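Local coordinates for protein putative NADH-flavin reductase (Streptococcus pneumoniae TIGR4, PDB 4R01) that probably binds a nicotinamide dinucleotide on a Rossmann fold and may pass its electrons to a flavin, at residues Ile81-Phe84 and Asn85-Ala89; Ala30-Arg33 and Ser34-Ser38; Ile44-Leu48 and Phe49-Lys53. All coordinates share one frame; numbering follows the deposited sequence.

Interaction 1 of 3, residues Ile81-Phe84 and Asn85-Ala89; sequences IELF and NQLLA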
loop_
_atom_site.group_PDB
_atom_site.type_symbol
_atom_site.label_atom_id
_atom_site.label_comp_id
_atom_site.label_asym_id
_atom_site.label_seq_id
_atom_site.Cartn_x
_atom_site.Cartn_y
_atom_site.Cartn_z
ATOM N N ILE A 81 -20.912 26.769 -0.036
ATOM C CA ILE A 81 -19.845 27.594 0.519
ATOM C C ILE A 81 -20.052 29.064 0.179
ATOM O O ILE A 81 -19.980 29.929 1.052
ATOM C CB ILE A 81 -18.466 27.157 0.003
ATOM C CG1 ILE A 81 -18.172 25.720 0.427
ATOM C CG2 ILE A 81 -17.387 28.099 0.509
ATOM C CD1 ILE A 81 -18.188 25.507 1.925
ATOM N N GLU A 82 -20.312 29.334 -1.097
ATOM C CA GLU A 82 -20.552 30.692 -1.567
ATOM C C GLU A 82 -21.731 31.311 -0.826
ATOM O O GLU A 82 -21.703 32.487 -0.467
ATOM C CB GLU A 82 -20.812 30.699 -3.074
ATOM C CG GLU A 82 -20.342 31.959 -3.779
ATOM C CD GLU A 82 -18.835 31.997 -3.956
ATOM O OE1 GLU A 82 -18.296 31.107 -4.645
ATOM O OE2 GLU A 82 -18.192 32.915 -3.404
ATOM N N LEU A 83 -22.760 30.502 -0.592
ATOM C CA LEU A 83 -23.944 30.946 0.133
ATOM C C LEU A 83 -23.639 31.249 1.595
ATOM O O LEU A 83 -23.999 32.312 2.108
ATOM C CB LEU A 83 -25.047 29.892 0.052
ATOM C CG LEU A 83 -26.192 30.094 1.047
ATOM C CD1 LEU A 83 -27.081 31.263 0.637
ATOM C CD2 LEU A 83 -27.001 28.823 1.197
ATOM N N PHE A 84 -22.983 30.306 2.266
ATOM C CA PHE A 84 -22.677 30.458 3.681
ATOM C C PHE A 84 -21.751 31.637 3.931
ATOM O O PHE A 84 -21.897 32.347 4.928
ATOM C CB PHE A 84 -22.061 29.178 4.236
ATOM C CG PHE A 84 -23.074 28.151 4.640
ATOM C CD1 PHE A 84 -23.963 28.413 5.669
ATOM C CD2 PHE A 84 -23.138 26.925 3.999
ATOM C CE1 PHE A 84 -24.900 27.476 6.048
ATOM C CE2 PHE A 84 -24.072 25.982 4.374
ATOM C CZ PHE A 84 -24.952 26.259 5.402
ATOM N N ASN A 85 -20.805 31.849 3.022
ATOM C CA ASN A 85 -19.920 33.000 3.108
ATOM C C ASN A 85 -20.714 34.302 3.071
ATOM O O ASN A 85 -20.473 35.208 3.864
ATOM C CB ASN A 85 -18.891 32.973 1.977
ATOM C CG ASN A 85 -17.933 34.146 2.034
ATOM O OD1 ASN A 85 -17.092 34.229 2.928
ATOM N ND2 ASN A 85 -18.046 35.052 1.070
ATOM N N GLN A 86 -21.660 34.375 2.158
ATOM C CA GLN A 86 -22.536 35.518 2.027
ATOM C C GLN A 86 -23.304 35.782 3.292
ATOM O O GLN A 86 -23.587 36.899 3.588
ATOM C CB GLN A 86 -23.548 35.305 0.914
ATOM C CG GLN A 86 -23.062 35.670 -0.467
ATOM C CD GLN A 86 -23.739 34.866 -1.566
ATOM O OE1 GLN A 86 -24.719 34.172 -1.331
ATOM N NE2 GLN A 86 -23.214 34.965 -2.771
ATOM N N LEU A 87 -23.614 34.738 4.038
ATOM C CA LEU A 87 -24.447 34.833 5.232
ATOM C C LEU A 87 -23.640 35.085 6.501
ATOM O O LEU A 87 -24.116 35.749 7.422
ATOM C CB LEU A 87 -25.273 33.557 5.404
ATOM C CG LEU A 87 -26.255 33.213 4.283
ATOM C CD1 LEU A 87 -27.040 31.960 4.630
ATOM C CD2 LEU A 87 -27.191 34.378 4.020
ATOM N N LEU A 88 -22.420 34.559 6.550
ATOM C CA LEU A 88 -21.659 34.546 7.796
ATOM C C LEU A 88 -20.434 35.461 7.815
ATOM O O LEU A 88 -19.971 35.838 8.892
ATOM C CB LEU A 88 -21.224 33.115 8.121
ATOM C CG LEU A 88 -22.353 32.112 8.362
ATOM C CD1 LEU A 88 -21.790 30.769 8.798
ATOM C CD2 LEU A 88 -23.345 32.646 9.390
ATOM N N ALA A 89 -19.900 35.808 6.646
ATOM C CA ALA A 89 -18.730 36.684 6.591
ATOM C C ALA A 89 -19.042 38.044 7.206
ATOM O O ALA A 89 -20.141 38.574 7.039
ATOM C CB ALA A 89 -18.242 36.850 5.161
HETATM O O HOH W 1 -19.888 34.281 -1.544
#

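Interaction 2 of 3, residues Ala30-Arg33 and Ser34-Ser38; sequences AIVR and SENKS. With SO4 (sulfate ion), chain C.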
loop_
_atom_site.group_PDB
_atom_site.type_symbol
_atom_site.label_atom_id
_atom_site.label_comp_id
_atom_site.label_asym_id
_atom_site.label_seq_id
_atom_site.Cartn_x
_atom_site.Cartn_y
_atom_site.Cartn_z
ATOM N N ALA A 30 -31.566 22.299 14.426
ATOM C CA ALA A 30 -31.423 21.484 13.227
ATOM C C ALA A 30 -32.044 22.175 12.022
ATOM O O ALA A 30 -33.227 22.511 12.027
ATOM C CB ALA A 30 -32.052 20.121 13.430
ATOM N N ILE A 31 -31.240 22.398 10.992
ATOM C CA ILE A 31 -31.751 22.929 9.741
ATOM C C ILE A 31 -31.862 21.785 8.743
ATOM O O ILE A 31 -30.856 21.259 8.270
ATOM C CB ILE A 31 -30.858 24.050 9.193
ATOM C CG1 ILE A 31 -30.800 25.200 10.203
ATOM C CG2 ILE A 31 -31.374 24.534 7.847
ATOM C CD1 ILE A 31 -29.977 26.386 9.757
ATOM N N VAL A 32 -33.098 21.398 8.447
ATOM C CA VAL A 32 -33.372 20.195 7.670
ATOM C C VAL A 32 -34.349 20.449 6.525
ATOM O O VAL A 32 -34.923 21.534 6.407
ATOM C CB VAL A 32 -33.946 19.078 8.566
ATOM C CG1 VAL A 32 -32.936 18.663 9.620
ATOM C CG2 VAL A 32 -35.234 19.547 9.224
ATOM N N ARG A 33 -34.545 19.432 5.691
ATOM C CA ARG A 33 -35.439 19.537 4.545
ATOM C C ARG A 33 -36.734 18.762 4.772
ATOM O O ARG A 33 -37.787 19.139 4.263
ATOM C CB ARG A 33 -34.740 19.036 3.279
ATOM C CG ARG A 33 -33.523 19.856 2.878
ATOM C CD ARG A 33 -32.817 19.255 1.673
ATOM N NE ARG A 33 -32.284 17.924 1.958
ATOM C CZ ARG A 33 -31.637 17.170 1.074
ATOM N NH1 ARG A 33 -31.437 17.614 -0.160
ATOM N NH2 ARG A 33 -31.189 15.972 1.422
ATOM N N SER A 34 -36.651 17.676 5.536
ATOM C CA SER A 34 -37.829 16.873 5.852
ATOM C C SER A 34 -38.023 16.772 7.363
ATOM O O SER A 34 -37.462 17.565 8.118
ATOM C CB SER A 34 -37.717 15.478 5.236
ATOM O OG SER A 34 -36.575 14.796 5.722
ATOM N N GLU A 35 -38.818 15.797 7.797
ATOM C CA GLU A 35 -39.109 15.626 9.218
ATOM C C GLU A 35 -37.835 15.352 10.013
ATOM O O GLU A 35 -36.944 14.633 9.556
ATOM C CB GLU A 35 -40.116 14.493 9.433
ATOM C CG GLU A 35 -40.670 14.430 10.849
ATOM C CD GLU A 35 -41.242 13.071 11.199
ATOM O OE1 GLU A 35 -41.150 12.151 10.359
ATOM O OE2 GLU A 35 -41.781 12.919 12.317
ATOM N N ASN A 36 -37.753 15.937 11.203
ATOM C CA ASN A 36 -36.559 15.818 12.025
ATOM C C ASN A 36 -36.434 14.452 12.683
ATOM O O ASN A 36 -37.287 14.052 13.477
ATOM C CB ASN A 36 -36.541 16.912 13.093
ATOM C CG ASN A 36 -35.348 16.799 14.021
ATOM O OD1 ASN A 36 -35.492 16.486 15.203
ATOM N ND2 ASN A 36 -34.156 17.040 13.483
ATOM N N LYS A 37 -35.363 13.739 12.346
ATOM C CA LYS A 37 -35.081 12.441 12.944
ATOM C C LYS A 37 -34.001 12.570 14.014
ATOM O O LYS A 37 -33.765 11.638 14.782
ATOM C CB LYS A 37 -34.648 11.436 11.874
ATOM C CG LYS A 37 -35.563 11.377 10.659
ATOM C CD LYS A 37 -36.930 10.810 11.013
ATOM C CE LYS A 37 -37.081 9.380 10.515
ATOM N NZ LYS A 37 -38.423 8.817 10.833
ATOM N N SER A 38 -33.350 13.729 14.057
ATOM C CA SER A 38 -32.283 13.974 15.022
ATOM C C SER A 38 -32.842 14.298 16.407
ATOM O O SER A 38 -34.052 14.453 16.580
ATOM C CB SER A 38 -31.377 15.114 14.547
ATOM O OG SER A 38 -32.055 16.358 14.582
HETATM S S SO4 C . -31.620 16.954 5.709
HETATM O O1 SO4 C . -31.473 17.256 7.129
HETATM O O2 SO4 C . -31.291 18.143 4.929
HETATM O O3 SO4 C . -30.717 15.866 5.353
HETATM O O4 SO4 C . -32.994 16.542 5.431
#

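Interaction 3 of 3, residues Ile44-Leu48 and Phe49-Lys53; sequences IKKDL and FELTK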
loop_
_atom_site.group_PDB
_atom_site.type_symbol
_atom_site.label_atom_id
_atom_site.label_comp_id
_atom_site.label_asym_id
_atom_site.label_seq_id
_atom_site.Cartn_x
_atom_site.Cartn_y
_atom_site.Cartn_z
ATOM N N ILE A 44 -35.498 24.080 11.951
ATOM C CA ILE A 44 -35.836 24.960 10.848
ATOM C C ILE A 44 -35.963 24.115 9.590
ATOM O O ILE A 44 -34.957 23.724 8.999
ATOM C CB ILE A 44 -34.778 26.060 10.638
ATOM C CG1 ILE A 44 -34.528 26.824 11.937
ATOM C CG2 ILE A 44 -35.203 27.010 9.527
ATOM C CD1 ILE A 44 -33.454 27.889 11.820
ATOM N N LYS A 45 -37.193 23.803 9.196
ATOM C CA LYS A 45 -37.399 23.066 7.959
ATOM C C LYS A 45 -37.375 24.039 6.797
ATOM O O LYS A 45 -38.331 24.774 6.563
ATOM C CB LYS A 45 -38.709 22.279 7.974
ATOM C CG LYS A 45 -38.930 21.485 6.691
ATOM C CD LYS A 45 -40.154 20.591 6.768
ATOM C CE LYS A 45 -40.018 19.552 7.868
ATOM N NZ LYS A 45 -41.171 18.609 7.873
ATOM N N LYS A 46 -36.269 24.038 6.070
ATOM C CA LYS A 46 -36.051 25.014 5.020
ATOM C C LYS A 46 -35.010 24.478 4.051
ATOM O O LYS A 46 -34.126 23.718 4.444
ATOM C CB LYS A 46 -35.597 26.344 5.624
ATOM C CG LYS A 46 -35.757 27.544 4.717
ATOM C CD LYS A 46 -35.399 28.824 5.455
ATOM C CE LYS A 46 -35.728 30.049 4.624
ATOM N NZ LYS A 46 -35.328 31.312 5.304
ATOM N N ASP A 47 -35.120 24.856 2.781
ATOM C CA ASP A 47 -34.109 24.469 1.811
ATOM C C ASP A 47 -32.828 25.233 2.103
ATOM O O ASP A 47 -32.861 26.439 2.356
ATOM C CB ASP A 47 -34.576 24.731 0.381
ATOM C CG ASP A 47 -33.592 24.215 -0.652
ATOM O OD1 ASP A 47 -33.616 23.000 -0.947
ATOM O OD2 ASP A 47 -32.790 25.023 -1.168
ATOM N N LEU A 48 -31.708 24.516 2.075
ATOM C CA LEU A 48 -30.403 25.077 2.404
ATOM C C LEU A 48 -30.110 26.395 1.686
ATOM O O LEU A 48 -29.712 27.377 2.312
ATOM C CB LEU A 48 -29.305 24.063 2.077
ATOM C CG LEU A 48 -27.870 24.572 2.207
ATOM C CD1 LEU A 48 -27.610 25.019 3.630
ATOM C CD2 LEU A 48 -26.878 23.504 1.789
ATOM N N PHE A 49 -30.322 26.415 0.375
ATOM C CA PHE A 49 -29.960 27.572 -0.436
ATOM C C PHE A 49 -31.018 28.670 -0.397
ATOM O O PHE A 49 -30.961 29.626 -1.169
ATOM C CB PHE A 49 -29.700 27.136 -1.877
ATOM C CG PHE A 49 -28.581 26.146 -2.007
ATOM C CD1 PHE A 49 -27.268 26.574 -2.097
ATOM C CD2 PHE A 49 -28.841 24.786 -2.025
ATOM C CE1 PHE A 49 -26.235 25.663 -2.211
ATOM C CE2 PHE A 49 -27.813 23.871 -2.138
ATOM C CZ PHE A 49 -26.508 24.311 -2.231
ATOM N N GLU A 50 -31.976 28.530 0.512
ATOM C CA GLU A 50 -32.979 29.563 0.727
ATOM C C GLU A 50 -32.790 30.204 2.095
ATOM O O GLU A 50 -33.594 31.033 2.521
ATOM C CB GLU A 50 -34.389 28.985 0.592
ATOM C CG GLU A 50 -34.939 29.044 -0.825
ATOM C CD GLU A 50 -35.959 27.959 -1.102
ATOM O OE1 GLU A 50 -36.457 27.351 -0.131
ATOM O OE2 GLU A 50 -36.261 27.715 -2.290
ATOM N N LEU A 51 -31.715 29.818 2.775
ATOM C CA LEU A 51 -31.385 30.384 4.077
ATOM C C LEU A 51 -31.014 31.858 3.969
ATOM O O LEU A 51 -30.438 32.297 2.973
ATOM C CB LEU A 51 -30.234 29.610 4.725
ATOM C CG LEU A 51 -30.524 28.211 5.269
ATOM C CD1 LEU A 51 -29.228 27.542 5.686
ATOM C CD2 LEU A 51 -31.497 28.269 6.437
ATOM N N THR A 52 -31.348 32.615 5.007
ATOM C CA THR A 52 -31.009 34.030 5.074
ATOM C C THR A 52 -30.084 34.281 6.260
ATOM O O THR A 52 -29.855 33.385 7.071
ATOM C CB THR A 52 -32.266 34.909 5.212
ATOM O OG1 THR A 52 -32.808 34.765 6.531
ATOM C CG2 THR A 52 -33.316 34.506 4.185
ATOM N N LYS A 53 -29.557 35.497 6.362
ATOM C CA LYS A 53 -28.726 35.856 7.505
ATOM C C LYS A 53 -29.528 35.757 8.796
ATOM O O LYS A 53 -29.013 35.324 9.824
ATOM C CB LYS A 53 -28.154 37.265 7.345
ATOM C CG LYS A 53 -27.417 37.490 6.041
ATOM C CD LYS A 53 -26.738 38.848 6.015
ATOM C CE LYS A 53 -26.085 39.102 4.664
ATOM N NZ LYS A 53 -25.282 40.355 4.657
#

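Interaction 1 of 3, residues Ile81-Phe84 and Asn85-Ala89
Phe-84 and Leu-88 sit one turn apart on the buried side of helix 76-88, close to its C-terminal end. The tight part of this contact is there: Leu-88 lays its CB and CG against the carbonyl of Phe-84, with CB 3.4 Å from Phe-84 O, and both residues are buried. Leu-88 CD1 reaches the ring obliquely, 4.5 Å from Phe-84 CD1. The ring itself is directed inward by a chi1 of -84°, which sets CG anti to the carbonyl carbon; there it meets Phe-95, the two planes about 30° apart, and touches Val-62. Strand 61-64, helix 76-88 and strand 94-98 form a beta-alpha-beta unit of the Rossmann fold, and these two side chains are part of what seats the helix on its strands.

Next to this core, Leu-83 and Leu-87 form a partly exposed apolar flank; their CD1 methyls, 4.1 Å apart, are if anything closer, as the two side chains cross at a slant. Around on the wet side the chemistry changes. A water donates to Glu-82 O at 2.8 Å and to Glu-82 OE2 at 2.9 Å, and it accepts from Asn-85 ND2. The same Glu-82 carboxylate makes a salt bridge to Lys-141. Gln-86, extended beyond CG, runs back toward the helix's N-terminal end, CD 3.3 Å from Glu-82 O.

Beneath both faces run the backbone bonds. Asn-85 N to Ile-81 O is a regular helical bond of 2.9 Å, whereas Phe-84 O receives both Leu-88 N and, weakly, Leu-87 N. Glu-82 O likewise serves two donors, the amide of Gln-86 and the water, so the helix is hydrated at a carbonyl without giving up its own bond, while the apolar side chains meet by van der Waals packing over a backbone satisfied within the helix.

Interaction 2 of 3, residues Ala30-Arg33 and Ser34-Ser38
Val-32 and Ser-34 meet where the chain leaves the sheet: one methyl of the valine, CG2, presses against the serine carbonyl, 3.2 Å from Ser-34 O. The other branch, CG1, is turned to a different neighbour, a sulfate ion, and lies 3.2 Å from its O1. A chi1 of -63° divides the methyls this way, holding CG1 beside the backbone N and CG2 between that N and the carbonyl carbon.

Arg-33 bends its side chain at chi3 (-63°), which brings the guanidinium back alongside the sulfate. Its NE makes a weak hydrogen bond of 3.1 Å to sulfate O2, reached obliquely to the guanidinium plane, while O4 lies at the edge of the group and in its plane. Arg-33 N donates to O4 in a longer but straighter bond, 3.3 Å with an N-H...O angle of 160°.

The site lies just past the end of strand 27-32, the second strand of the Rossmann fold. In NADPH-binding members of that fold a basic residue here often receives the 2'-phosphate of the adenosine ribose; the sulfate, probably from the crystallisation liquor, may mimic such a phosphate. Asn-10 completes the grip through its backbone N.

Beyond the anion the loop doubles back, nearly reversing the direction of the strand segment. The Asn-36 side chain packs near Ala-30, whose CB is 3.9 Å from Ser-38 OG. The serine hydroxyl is also engaged weakly by Ala-40 N, and Lys-37 N is bound by Asn-10 OD1.

Interaction 3 of 3, residues Ile44-Leu48 and Phe49-Lys53
Asp-47 is tied to both Phe-49 and Glu-50 in the turn that follows strand 42-45. Its OD2 accepts from Phe-49 N at 3.2 Å, met from above the carboxylate plane, and its backbone O takes Glu-50 N at 2.9 Å. With chi1 at -175°, CG stands anti to the backbone N, and the carboxylate can reach forward to Phe-49 N in the manner of an Asx turn. A further backbone bond, Leu-51 N to Leu-48 O at 3.2 Å, extends the tight winding; Asp-47 O and Leu-48 O both receive their donors from well out of plane.

Glu-50 brings OE1 to 3.3 Å from Asp-47 CB, leaving the two carboxylates 4.5 Å apart (Asp-47 OD2 to Glu-50 OE1), a proximity that may mildly favour protonation of one of them. Lys-46 stretches across the turn with its CE 3.2 Å from Glu-50 O, but its ammonium is paired by a salt bridge to Asp-55. The same Asp-55 carboxylate takes Thr-52 N, while Thr-52, at the N-cap, caps the next helix with its side chain.

Leu-48 CD2 lies over one face of the Phe-49 ring, offset toward the rim, and Leu-48 CD1 meets Leu-51 CD1 at 3.6 Å. Leu-48 continues onto Phe-84 of helix 76-88, Phe-49 rests on Leu-76 and Lys-79 of that helix, and Leu-51 reaches Ile-31 on strand 27-32, ahead of helix 53-56.

In the fold
Interactions 2 and 3 belong to neighbouring strands of one sheet: Ala-30 O lies 2.8 Å from Ile-44 N and Val-32 O 2.9 Å from Lys-46 N, probable hydrogen bonds. Interaction 1, on helix 76-88, touches interaction 3 directly, with Phe-84 CZ 3.4 Å from Leu-48 CD1, but stays about 6 Å (nearest atoms) from interaction 2. Buried parts are Phe-84 and Leu-88 in interaction 1, Leu-48 and Leu-51 in interaction 3, Ala-30 and Val-32 in interaction 2; Arg-33, Ser-34 and Glu-50 are exposed. Interaction 1 pairs an apolar face with a hydrated one; interaction 3 wedges leucines beneath a charge-rich turn; in interaction 2 backbone NH groups and, weakly, an exposed arginine hold a sulfate.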